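Local structure of long form salivary protein D7L (Phlebotomus duboscqi, 6MT7) at residues R6-T11 with D124-Q129; R16-Q21 with K47-H52; E70-R75 with N110-A115; N84-P89 with D99-F104. The protein binds and sequesters cysteinyl leukotrienes and a thromboxane A2 analogue, and so counters host responses and platelet aggregation while the sand fly takes blood. All coordinates share one frame; numbering follows the deposited sequence.

Contact 1 (R6-T11 with D124-Q129); sequences RNADQT and DEWFTQ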
# COMPACT_ATOMS: atom_id res chain seq x y z
N ARG A 6 -8.52 -1.56 -6.08
CA ARG A 6 -7.09 -1.26 -6.07
C ARG A 6 -6.46 -1.69 -7.38
O ARG A 6 -6.78 -2.75 -7.92
CB ARG A 6 -6.42 -1.98 -4.90
CG ARG A 6 -7.11 -1.78 -3.55
CD ARG A 6 -7.22 -0.30 -3.16
NE ARG A 6 -5.91 0.31 -2.94
CZ ARG A 6 -5.68 1.61 -3.00
NH1 ARG A 6 -6.67 2.46 -3.30
NH2 ARG A 6 -4.45 2.09 -2.76
N ASN A 7 -5.57 -0.85 -7.91
CA ASN A 7 -4.96 -1.17 -9.20
C ASN A 7 -3.66 -1.95 -8.97
O ASN A 7 -3.25 -2.19 -7.84
CB ASN A 7 -4.79 0.10 -10.04
CG ASN A 7 -3.75 1.07 -9.49
OD1 ASN A 7 -2.73 0.66 -8.96
ND2 ASN A 7 -4.01 2.36 -9.64
N ALA A 8 -3.00 -2.34 -10.06
CA ALA A 8 -1.84 -3.23 -9.94
C ALA A 8 -0.63 -2.54 -9.32
O ALA A 8 0.24 -3.20 -8.74
CB ALA A 8 -1.46 -3.81 -11.30
N ASP A 9 -0.52 -1.22 -9.48
CA ASP A 9 0.53 -0.49 -8.79
C ASP A 9 0.24 -0.40 -7.30
O ASP A 9 1.15 -0.50 -6.46
CB ASP A 9 0.67 0.91 -9.39
CG ASP A 9 1.67 1.79 -8.64
OD1 ASP A 9 2.87 1.48 -8.72
OD2 ASP A 9 1.25 2.77 -7.99
N GLN A 10 -1.03 -0.20 -6.96
CA GLN A 10 -1.41 -0.04 -5.56
C GLN A 10 -1.29 -1.36 -4.80
O GLN A 10 -0.94 -1.37 -3.62
CB GLN A 10 -2.83 0.51 -5.47
CG GLN A 10 -2.93 1.96 -5.94
CD GLN A 10 -4.36 2.41 -6.17
OE1 GLN A 10 -5.24 1.60 -6.49
NE2 GLN A 10 -4.60 3.70 -5.99
N THR A 11 -1.60 -2.48 -5.46
CA THR A 11 -1.41 -3.76 -4.79
C THR A 11 0.06 -4.09 -4.69
O THR A 11 0.53 -4.54 -3.63
CB THR A 11 -2.16 -4.88 -5.53
OG1 THR A 11 -1.65 -5.02 -6.85
CG2 THR A 11 -3.67 -4.57 -5.60
N ASP A 124 1.76 -7.13 -15.55
CA ASP A 124 2.41 -6.54 -16.72
C ASP A 124 1.39 -5.93 -17.67
O ASP A 124 1.60 -4.83 -18.19
CB ASP A 124 3.22 -7.61 -17.46
CG ASP A 124 4.46 -8.05 -16.71
OD1 ASP A 124 4.70 -7.57 -15.58
OD2 ASP A 124 5.20 -8.89 -17.26
N GLU A 125 0.28 -6.63 -17.90
CA GLU A 125 -0.75 -6.11 -18.79
C GLU A 125 -1.35 -4.82 -18.24
O GLU A 125 -1.52 -3.85 -18.98
CB GLU A 125 -1.85 -7.15 -19.02
CG GLU A 125 -1.37 -8.34 -19.84
CD GLU A 125 -2.44 -9.39 -20.05
OE1 GLU A 125 -3.50 -9.32 -19.39
OE2 GLU A 125 -2.20 -10.31 -20.87
N TRP A 126 -1.65 -4.79 -16.94
CA TRP A 126 -2.16 -3.56 -16.35
C TRP A 126 -1.20 -2.40 -16.57
O TRP A 126 -1.61 -1.30 -16.96
CB TRP A 126 -2.43 -3.74 -14.84
CG TRP A 126 -3.13 -2.55 -14.28
CD1 TRP A 126 -4.49 -2.37 -14.17
CD2 TRP A 126 -2.53 -1.33 -13.82
NE1 TRP A 126 -4.76 -1.12 -13.65
CE2 TRP A 126 -3.57 -0.47 -13.44
CE3 TRP A 126 -1.21 -0.89 -13.70
CZ2 TRP A 126 -3.33 0.82 -12.92
CZ3 TRP A 126 -0.97 0.38 -13.19
CH2 TRP A 126 -2.02 1.21 -12.80
N PHE A 127 0.10 -2.62 -16.33
CA PHE A 127 1.06 -1.51 -16.43
C PHE A 127 1.24 -1.05 -17.87
O PHE A 127 1.34 0.16 -18.13
CB PHE A 127 2.42 -1.92 -15.85
CG PHE A 127 2.52 -1.72 -14.37
CD1 PHE A 127 2.83 -0.47 -13.85
CD2 PHE A 127 2.29 -2.76 -13.50
CE1 PHE A 127 2.91 -0.27 -12.48
CE2 PHE A 127 2.38 -2.57 -12.13
CZ PHE A 127 2.69 -1.32 -11.63
N THR A 128 1.29 -1.99 -18.81
CA THR A 128 1.42 -1.60 -20.22
C THR A 128 0.22 -0.77 -20.65
O THR A 128 0.37 0.18 -21.44
CB THR A 128 1.56 -2.84 -21.10
OG1 THR A 128 2.75 -3.55 -20.75
CG2 THR A 128 1.65 -2.43 -22.58
N GLN A 129 -0.96 -1.08 -20.13
CA GLN A 129 -2.19 -0.39 -20.48
C GLN A 129 -2.47 0.85 -19.64
O GLN A 129 -3.47 1.53 -19.88
CB GLN A 129 -3.37 -1.35 -20.38
CG GLN A 129 -3.23 -2.55 -21.30
CD GLN A 129 -4.35 -3.55 -21.14
OE1 GLN A 129 -5.43 -3.23 -20.63
NE2 GLN A 129 -4.11 -4.78 -21.58
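Trp126 lays one face of its indole over the start of helix 8-21. Ala8 N lies 3.8 Å above the Trp126 ring plane, over its centre, and Asp9 N lies over the same face nearer the rim. The Ala8 methyl comes from the same side of the indole, at the rim of the five-membered ring, with Ala8 CB 3.6 Å from Trp126 CG. Asn7 meets the benzo side: its CB is 3.3 Å from Trp126 CZ2, and its amide plane is tilted 37° to the ring. A chi1 of -172°, with CG anti to the backbone N, carries the Trp126 indole to this first turn. The indole also stands over the face of Phe127, with Trp126 CE3 above the ring centre. Phe127 touches Asp9, whose CA is 3.7 Å from Phe127 CZ. The Asp9 carboxylate is almost perpendicular to this ring, with the planes 89° apart. Its oxygens turn to Arg166 and Tyr231. Asn7 is the N-cap. Asn7 OD1 accepts from Gln10 N at 2.8 Å, and Gln10 OE1 accepts from Asn7 N at 2.9 Å, which makes a capping box. No hydrogen bond crosses between the segments. The chemistry implies a division of labour: aromatic packing joins helix 120-128 to helix 8-21, while the capping box satisfies polar groups at the helix start.

Contact 2 (R16-Q21 with K47-H52); sequences RTCQRQ and KCVWLH. With TRT (fragment of triton X-100), chain C.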
# COMPACT_ATOMS: atom_id res chain seq x y z
N ARG A 16 5.06 -4.93 -1.47
CA ARG A 16 6.48 -4.64 -1.36
C ARG A 16 6.79 -3.85 -0.09
O ARG A 16 7.78 -4.13 0.60
CB ARG A 16 6.95 -3.89 -2.60
CG ARG A 16 6.85 -4.72 -3.89
CD ARG A 16 7.99 -5.75 -3.99
NE ARG A 16 9.30 -5.11 -3.99
CZ ARG A 16 10.30 -5.46 -3.17
NH1 ARG A 16 10.13 -6.45 -2.30
NH2 ARG A 16 11.46 -4.82 -3.22
N THR A 17 5.96 -2.86 0.23
CA THR A 17 6.19 -2.08 1.44
C THR A 17 6.14 -2.96 2.68
O THR A 17 7.01 -2.86 3.57
CB THR A 17 5.15 -0.96 1.52
OG1 THR A 17 5.37 -0.06 0.43
CG2 THR A 17 5.24 -0.18 2.85
N CYS A 18 5.16 -3.86 2.75
CA CYS A 18 5.06 -4.75 3.90
C CYS A 18 6.22 -5.74 3.96
O CYS A 18 6.66 -6.11 5.05
CB CYS A 18 3.71 -5.46 3.87
SG CYS A 18 2.42 -4.24 4.19
N GLN A 19 6.71 -6.20 2.80
CA GLN A 19 7.88 -7.07 2.78
C GLN A 19 9.11 -6.33 3.29
O GLN A 19 9.94 -6.91 4.00
CB GLN A 19 8.14 -7.57 1.37
CG GLN A 19 7.19 -8.67 0.95
CD GLN A 19 7.20 -8.87 -0.55
OE1 GLN A 19 8.16 -8.49 -1.24
NE2 GLN A 19 6.14 -9.46 -1.07
N ARG A 20 9.25 -5.05 2.94
CA ARG A 20 10.38 -4.30 3.46
C ARG A 20 10.27 -4.09 4.96
O ARG A 20 11.29 -4.10 5.67
CB ARG A 20 10.50 -2.97 2.73
CG ARG A 20 11.02 -3.13 1.30
CD ARG A 20 11.64 -1.87 0.81
NE ARG A 20 12.04 -1.94 -0.59
CZ ARG A 20 13.25 -2.31 -1.01
NH1 ARG A 20 14.18 -2.64 -0.11
NH2 ARG A 20 13.53 -2.31 -2.30
N GLN A 21 9.06 -3.92 5.47
CA GLN A 21 8.90 -3.73 6.91
C GLN A 21 9.14 -5.01 7.70
O GLN A 21 9.30 -4.93 8.92
CB GLN A 21 7.52 -3.14 7.19
CG GLN A 21 7.43 -1.73 6.56
CD GLN A 21 6.14 -0.98 6.84
OE1 GLN A 21 5.21 -1.49 7.48
NE2 GLN A 21 6.09 0.26 6.35
N LYS A 47 -1.37 -8.82 8.28
CA LYS A 47 -2.09 -7.64 8.74
C LYS A 47 -1.63 -6.39 8.00
O LYS A 47 -2.46 -5.57 7.58
CB LYS A 47 -1.88 -7.44 10.24
CG LYS A 47 -2.60 -6.21 10.75
CD LYS A 47 -2.44 -6.03 12.25
CE LYS A 47 -3.21 -4.80 12.74
NZ LYS A 47 -2.88 -4.48 14.17
N CYS A 48 -0.32 -6.23 7.83
CA CYS A 48 0.23 -5.07 7.13
C CYS A 48 -0.34 -4.97 5.72
O CYS A 48 -0.69 -3.87 5.27
CB CYS A 48 1.76 -5.17 7.08
SG CYS A 48 2.66 -3.83 6.20
N VAL A 49 -0.41 -6.09 5.01
CA VAL A 49 -0.87 -6.04 3.62
C VAL A 49 -2.35 -5.68 3.56
O VAL A 49 -2.76 -4.84 2.75
CB VAL A 49 -0.58 -7.36 2.88
CG1 VAL A 49 -1.21 -7.33 1.49
CG2 VAL A 49 0.93 -7.58 2.76
N TRP A 50 -3.18 -6.30 4.41
CA TRP A 50 -4.59 -5.90 4.46
C TRP A 50 -4.72 -4.40 4.70
O TRP A 50 -5.50 -3.72 4.03
CB TRP A 50 -5.34 -6.65 5.56
CG TRP A 50 -5.73 -8.06 5.30
CD1 TRP A 50 -5.35 -9.16 6.02
CD2 TRP A 50 -6.62 -8.55 4.28
NE1 TRP A 50 -5.94 -10.29 5.51
CE2 TRP A 50 -6.72 -9.94 4.44
CE3 TRP A 50 -7.34 -7.93 3.24
CZ2 TRP A 50 -7.51 -10.74 3.61
CZ3 TRP A 50 -8.12 -8.73 2.41
CH2 TRP A 50 -8.20 -10.12 2.60
N LEU A 51 -3.93 -3.88 5.64
CA LEU A 51 -3.98 -2.45 5.96
C LEU A 51 -3.52 -1.61 4.77
O LEU A 51 -4.16 -0.62 4.40
CB LEU A 51 -3.10 -2.17 7.18
CG LEU A 51 -2.86 -0.71 7.58
CD1 LEU A 51 -4.14 -0.06 8.06
CD2 LEU A 51 -1.77 -0.63 8.67
N HIS A 52 -2.39 -1.99 4.16
CA HIS A 52 -1.81 -1.17 3.11
C HIS A 52 -2.56 -1.28 1.79
O HIS A 52 -2.37 -0.43 0.90
CB HIS A 52 -0.33 -1.52 2.93
CG HIS A 52 0.53 -0.93 4.00
ND1 HIS A 52 0.45 -1.33 5.32
CD2 HIS A 52 1.46 0.06 3.96
CE1 HIS A 52 1.30 -0.62 6.04
NE2 HIS A 52 1.93 0.23 5.24
C25 TRT C . 10.42 -9.41 -5.65
O24 TRT C . 9.02 -9.20 -5.70
C23 TRT C . 8.27 -10.11 -4.91
C22 TRT C . 6.86 -9.55 -4.77
O21 TRT C . 5.96 -10.47 -4.16
C20 TRT C . 4.66 -9.88 -4.14
C19 TRT C . 3.65 -10.90 -3.67
O18 TRT C . 3.59 -10.87 -2.25
C17 TRT C . 3.63 -12.19 -1.74
C16 TRT C . 2.26 -12.62 -1.24
O15 TRT C . 2.02 -12.10 0.07
C12 TRT C . 0.72 -12.01 0.53
C13 TRT C . -0.27 -12.85 0.02
C14 TRT C . -1.58 -12.76 0.48
C11 TRT C . 0.38 -11.07 1.49
C10 TRT C . -0.93 -10.98 1.95
C9 TRT C . -1.92 -11.81 1.45
C6 TRT C . -3.33 -11.68 1.97
C8 TRT C . -3.53 -12.82 2.96
C7 TRT C . -3.46 -10.37 2.74
C5 TRT C . -4.35 -11.84 0.82
C1 TRT C . -4.59 -10.76 -0.26
C2 TRT C . -3.34 -10.08 -0.81
C4 TRT C . -5.29 -11.45 -1.43
C3 TRT C . -5.55 -9.66 0.19
O HOH W 1 3.99 1.97 5.81
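Cys18 and Cys48 are joined by a disulfide, with Cys18 SG to Cys48 SG at 2.1 Å and chi3 of -83°. Cys18 has the most surface buried by this contact. Its SG also lies over one face of the His52 imidazole, 4.0 Å from the ring centroid and 27° off the ring normal. Cys18 CB packs on Val49, 3.7 Å from Val49 CG2. The two sulfurs leave their helices differently. Cys18 SG lies anti to its carbonyl carbon, whereas Cys48 SG lies anti to its backbone N (chi1 178°), and the two meet between the helices.

His52 and Cys48 bury about equal, smaller areas. His52 ND1 donates to Cys48 O one turn back at 2.8 Å, and this carbonyl also accepts from His52 N. The ND1 bond helps fix the rotation of the ring. At the ring edge, water 1 lies in plane, hydrogen-bonded to His52 NE2 and to Gln21 NE2. The methyl of Thr17 packs against the ring as well, with Thr17 CG2 3.9 Å from His52 CD2.

The bound Triton fragment runs past both helices. Gln19 NE2 donates to its ether oxygen O21 at 3.3 Å, and ether oxygen O18 lies 3.1 Å from Gln19 NE2. This nitrogen also bonds Tyr45 OH, which itself bonds the ligand. Arg16 NH1 donates to Gln19 OE1, which probably helps hold that amide in place. Val49 and one face of Trp50 meet the hydrophobic end of the fragment. The chemistry implies a covalently fixed helix pair, characteristic of odorant-binding proteins, with a mixed polar and apolar wall beside the ligand.

Contact 3 (E70-R75 with N110-A115); sequences EQFNSR and NDLRTA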
# COMPACT_ATOMS: atom_id res chain seq x y z
N GLU A 70 -15.89 -6.10 -3.80
CA GLU A 70 -15.79 -5.20 -4.95
C GLU A 70 -14.55 -5.50 -5.79
O GLU A 70 -14.59 -5.43 -7.02
CB GLU A 70 -15.77 -3.75 -4.47
CG GLU A 70 -15.58 -2.75 -5.59
CD GLU A 70 -15.68 -1.31 -5.12
OE1 GLU A 70 -15.97 -1.08 -3.92
OE2 GLU A 70 -15.47 -0.40 -5.97
N GLN A 71 -13.44 -5.84 -5.14
CA GLN A 71 -12.25 -6.20 -5.90
C GLN A 71 -12.53 -7.40 -6.80
O GLN A 71 -12.19 -7.40 -7.98
CB GLN A 71 -11.07 -6.50 -4.98
CG GLN A 71 -9.74 -6.64 -5.74
CD GLN A 71 -9.14 -5.28 -6.08
OE1 GLN A 71 -9.50 -4.27 -5.48
NE2 GLN A 71 -8.22 -5.25 -7.03
N PHE A 72 -13.16 -8.44 -6.24
CA PHE A 72 -13.48 -9.61 -7.05
C PHE A 72 -14.43 -9.24 -8.18
O PHE A 72 -14.20 -9.60 -9.34
CB PHE A 72 -14.11 -10.70 -6.17
CG PHE A 72 -13.11 -11.49 -5.39
CD1 PHE A 72 -12.59 -12.66 -5.91
CD2 PHE A 72 -12.72 -11.07 -4.14
CE1 PHE A 72 -11.68 -13.41 -5.17
CE2 PHE A 72 -11.80 -11.81 -3.41
CZ PHE A 72 -11.28 -12.97 -3.92
N ASN A 73 -15.50 -8.51 -7.87
CA ASN A 73 -16.47 -8.17 -8.90
C ASN A 73 -15.85 -7.34 -10.01
O ASN A 73 -16.11 -7.57 -11.19
CB ASN A 73 -17.66 -7.43 -8.28
CG ASN A 73 -18.55 -8.34 -7.46
OD1 ASN A 73 -18.64 -9.54 -7.72
ND2 ASN A 73 -19.21 -7.78 -6.46
N SER A 74 -15.01 -6.37 -9.65
CA SER A 74 -14.44 -5.49 -10.66
C SER A 74 -13.46 -6.23 -11.56
O SER A 74 -13.28 -5.85 -12.73
CB SER A 74 -13.76 -4.29 -10.00
OG SER A 74 -12.58 -4.72 -9.32
N ARG A 75 -12.83 -7.28 -11.06
CA ARG A 75 -11.89 -8.09 -11.81
C ARG A 75 -12.54 -9.30 -12.48
O ARG A 75 -11.83 -10.14 -13.05
CB ARG A 75 -10.76 -8.56 -10.89
CG ARG A 75 -10.00 -7.42 -10.22
CD ARG A 75 -8.92 -6.86 -11.11
NE ARG A 75 -7.97 -7.89 -11.49
CZ ARG A 75 -7.75 -8.29 -12.74
NH1 ARG A 75 -8.40 -7.73 -13.75
NH2 ARG A 75 -6.88 -9.26 -12.98
N ASN A 110 -5.29 -18.78 -6.19
CA ASN A 110 -5.10 -18.29 -7.54
C ASN A 110 -6.16 -17.26 -7.93
O ASN A 110 -5.84 -16.29 -8.63
CB ASN A 110 -5.01 -19.47 -8.50
CG ASN A 110 -3.67 -20.19 -8.39
OD1 ASN A 110 -2.64 -19.54 -8.20
ND2 ASN A 110 -3.67 -21.52 -8.43
N ASP A 111 -7.40 -17.40 -7.44
CA ASP A 111 -8.39 -16.35 -7.66
C ASP A 111 -8.00 -15.06 -6.95
O ASP A 111 -8.25 -13.96 -7.46
CB ASP A 111 -9.77 -16.78 -7.15
CG ASP A 111 -10.50 -17.68 -8.13
OD1 ASP A 111 -10.12 -17.76 -9.31
OD2 ASP A 111 -11.48 -18.32 -7.70
N LEU A 112 -7.40 -15.16 -5.77
CA LEU A 112 -6.92 -13.97 -5.08
C LEU A 112 -5.77 -13.32 -5.84
O LEU A 112 -5.70 -12.09 -5.95
CB LEU A 112 -6.50 -14.32 -3.66
CG LEU A 112 -7.68 -14.50 -2.70
CD1 LEU A 112 -7.18 -15.13 -1.40
CD2 LEU A 112 -8.34 -13.16 -2.43
N ARG A 113 -4.85 -14.13 -6.38
CA ARG A 113 -3.78 -13.57 -7.19
C ARG A 113 -4.35 -12.88 -8.43
O ARG A 113 -3.88 -11.80 -8.82
CB ARG A 113 -2.77 -14.66 -7.57
CG ARG A 113 -2.02 -15.18 -6.35
CD ARG A 113 -0.98 -16.24 -6.72
NE ARG A 113 0.03 -15.68 -7.61
CZ ARG A 113 1.02 -16.38 -8.14
NH1 ARG A 113 1.12 -17.67 -7.86
NH2 ARG A 113 1.91 -15.79 -8.93
N THR A 114 -5.39 -13.46 -9.03
CA THR A 114 -6.03 -12.80 -10.17
C THR A 114 -6.63 -11.46 -9.75
O THR A 114 -6.42 -10.43 -10.41
CB THR A 114 -7.12 -13.69 -10.77
OG1 THR A 114 -6.55 -14.93 -11.23
CG2 THR A 114 -7.80 -12.98 -11.94
N ALA A 115 -7.40 -11.45 -8.66
CA ALA A 115 -8.10 -10.24 -8.26
C ALA A 115 -7.15 -9.13 -7.82
O ALA A 115 -7.45 -7.95 -8.02
CB ALA A 115 -9.08 -10.56 -7.14
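Helices 65-74 and 109-115 meet C-terminal end to C-terminal end in the odorant-binding-protein-like part of the molecule, where Phe72 and Arg75 approach Leu112, Thr114 and Ala115. The axes of their segments lie at 78°, with a closest approach of 9.7 Å. Arg75 holds Thr114 O side-on with two nitrogens. Arg75 NH2 to Thr114 O is 2.9 Å. Arg75 NE to Thr114 O is 3.2 Å. Both come from the same face of the carbonyl plane. The oxygen lies near the plane of the guanidinium, at its edge. Bends at chi2 and chi3 turn the guanidinium to Thr114 O; Arg75 CG, placed by chi1, passes 3.4 Å from Ala115 O.

Gln71 NE2 donates to Ala115 O at 3.0 Å, in the plane of its own amide and nearly straight at 168°. Two carbonyls near the C-terminal end of helix 109-115 are thus satisfied by side chains at the end of helix 65-74 and just beyond it. The positive guanidinium would probably also suit the partial negative charge there.

The apolar half lies toward the ligand pocket of this mainly helical fold. The Ala115 methyl sits over the centre of one face of the Phe72 ring, with CB 4.2 Å above the plane. Leu112 CD2 approaches Phe72 CZ obliquely at 3.3 Å, a tight contact. Leu112 also touches the bound Triton fragment, and Phe104 and Phe105 of helix 94-106 pack against Leu112. Gln71 OE1 accepts from Arg6 N in the N-terminal segment.

Contact 4 (N84-P89 with D99-F104); sequences NTISGP and DKTINF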
# COMPACT_ATOMS: atom_id res chain seq x y z
N ASN A 84 -17.76 -15.50 5.50
CA ASN A 84 -18.19 -15.31 6.88
C ASN A 84 -17.01 -15.34 7.85
O ASN A 84 -16.95 -14.54 8.78
CB ASN A 84 -19.23 -16.38 7.26
CG ASN A 84 -18.69 -17.78 7.14
OD1 ASN A 84 -17.90 -18.09 6.25
ND2 ASN A 84 -19.11 -18.65 8.05
N THR A 85 -16.04 -16.22 7.61
CA THR A 85 -14.91 -16.33 8.53
C THR A 85 -14.06 -15.06 8.54
O THR A 85 -13.53 -14.68 9.59
CB THR A 85 -14.04 -17.53 8.15
OG1 THR A 85 -14.85 -18.71 8.10
CG2 THR A 85 -12.90 -17.73 9.16
N ILE A 86 -13.93 -14.40 7.39
CA ILE A 86 -13.11 -13.19 7.37
C ILE A 86 -13.86 -11.96 7.86
O ILE A 86 -13.22 -10.92 8.08
CB ILE A 86 -12.56 -12.91 5.96
CG1 ILE A 86 -13.64 -12.32 5.04
CG2 ILE A 86 -12.00 -14.19 5.35
CD1 ILE A 86 -13.05 -11.83 3.72
N SER A 87 -15.16 -12.06 8.08
CA SER A 87 -15.98 -10.91 8.44
C SER A 87 -16.12 -10.78 9.95
O SER A 87 -15.99 -11.74 10.71
CB SER A 87 -17.38 -11.01 7.81
OG SER A 87 -17.32 -11.41 6.45
N GLY A 88 -16.36 -9.55 10.39
CA GLY A 88 -16.59 -9.27 11.79
C GLY A 88 -15.37 -8.76 12.51
O GLY A 88 -14.24 -8.82 12.00
N PRO A 89 -15.56 -8.27 13.73
CA PRO A 89 -14.45 -7.61 14.44
C PRO A 89 -13.35 -8.58 14.84
O PRO A 89 -13.60 -9.72 15.24
CB PRO A 89 -15.13 -6.99 15.66
CG PRO A 89 -16.34 -7.85 15.88
CD PRO A 89 -16.81 -8.25 14.52
N ASP A 99 -5.53 -15.48 11.58
CA ASP A 99 -6.38 -16.65 11.77
C ASP A 99 -7.71 -16.50 11.06
O ASP A 99 -8.29 -17.49 10.60
CB ASP A 99 -6.63 -16.90 13.26
CG ASP A 99 -5.41 -17.43 13.99
OD1 ASP A 99 -4.43 -17.87 13.34
OD2 ASP A 99 -5.42 -17.41 15.24
N LYS A 100 -8.22 -15.27 10.98
CA LYS A 100 -9.49 -15.05 10.31
C LYS A 100 -9.36 -15.12 8.80
O LYS A 100 -10.36 -15.37 8.12
CB LYS A 100 -10.07 -13.70 10.73
CG LYS A 100 -10.84 -13.80 12.05
CD LYS A 100 -11.34 -12.45 12.52
CE LYS A 100 -12.54 -11.98 11.70
NZ LYS A 100 -13.83 -12.46 12.29
N THR A 101 -8.15 -14.95 8.25
CA THR A 101 -8.03 -14.89 6.81
C THR A 101 -7.20 -16.00 6.18
O THR A 101 -7.19 -16.11 4.96
CB THR A 101 -7.47 -13.53 6.38
OG1 THR A 101 -6.25 -13.26 7.06
CG2 THR A 101 -8.44 -12.45 6.73
N ILE A 102 -6.54 -16.86 6.97
CA ILE A 102 -5.57 -17.77 6.35
C ILE A 102 -6.28 -18.84 5.52
O ILE A 102 -5.82 -19.18 4.43
CB ILE A 102 -4.63 -18.37 7.42
CG1 ILE A 102 -3.52 -19.22 6.77
CG2 ILE A 102 -5.40 -19.17 8.45
CD1 ILE A 102 -2.76 -18.54 5.62
N ASN A 103 -7.42 -19.35 5.99
CA ASN A 103 -8.14 -20.34 5.19
C ASN A 103 -8.73 -19.70 3.94
O ASN A 103 -8.77 -20.32 2.87
CB ASN A 103 -9.24 -21.01 6.00
CG ASN A 103 -8.71 -22.08 6.92
OD1 ASN A 103 -7.66 -22.67 6.66
ND2 ASN A 103 -9.44 -22.36 7.99
N PHE A 104 -9.24 -18.47 4.07
CA PHE A 104 -9.71 -17.73 2.90
C PHE A 104 -8.60 -17.60 1.86
O PHE A 104 -8.83 -17.81 0.66
CB PHE A 104 -10.21 -16.37 3.36
CG PHE A 104 -10.58 -15.43 2.25
CD1 PHE A 104 -11.77 -15.58 1.56
CD2 PHE A 104 -9.76 -14.36 1.94
CE1 PHE A 104 -12.11 -14.69 0.56
CE2 PHE A 104 -10.10 -13.48 0.93
CZ PHE A 104 -11.27 -13.64 0.25
O HOH W 2 -14.38 -15.52 11.97
O HOH W 3 -15.60 -11.41 14.64
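One face of the Phe104 ring carries Ile86 CD1, which sits 4.2 Å from the ring centroid and only 6° off the normal, a CH-pi contact. The other branch of Ile86 reaches the root of the ring, where Ile86 CG2 is 3.5 Å from Phe104 CB. This same Ile86 CG2 lies 3.4 Å from Lys100 O. Ile86 CG1 stands between the backbone N and the carbonyl carbon (chi1 77°), which brings CD1 over the ring while CG2 faces helix 94-106.

Lys100 bridges the polar side. Its chain bends at chi3 and chi4, and Lys100 NZ donates to Ser87 O at 2.8 Å from above the carbonyl plane. Two waters also donate to carbonyls and accept from NZ: water 2 joins it to Thr85 O, and water 3 to Pro89 O. One ammonium group therefore collects three backbone carbonyls of the short helix and the turn after it, one directly and two through water.

Phe72 of helix 65-74 also touches Phe104, while Val65 and Ile68 border Ile86. The short, weakly bonded helical turn 83-86 and the residues after it are thereby fastened to the kinked helix 94-106, within the mainly helical fold of the odorant-binding-protein family.

From the N terminus, helix 8-21 enters contact 1 with its first turn and contact 2 with its last. Contact 2 closes first, joining that helix to helix 40-52. Helix 65-74 then opens contact 3. Contact 4 is nested inside contact 3 and ties helix 83-86 to helix 94-106. Contact 3 closes at helix 109-115, and contact 1 closes last at helix 120-128, enclosing all the others. Contacts 2 and 3 follow in series, and none cross. In space, contact 3 touches both contact 1 and contact 4, and contact 2 touches contact 4. Contacts 2 and 3 both supply residues to the ligand pocket.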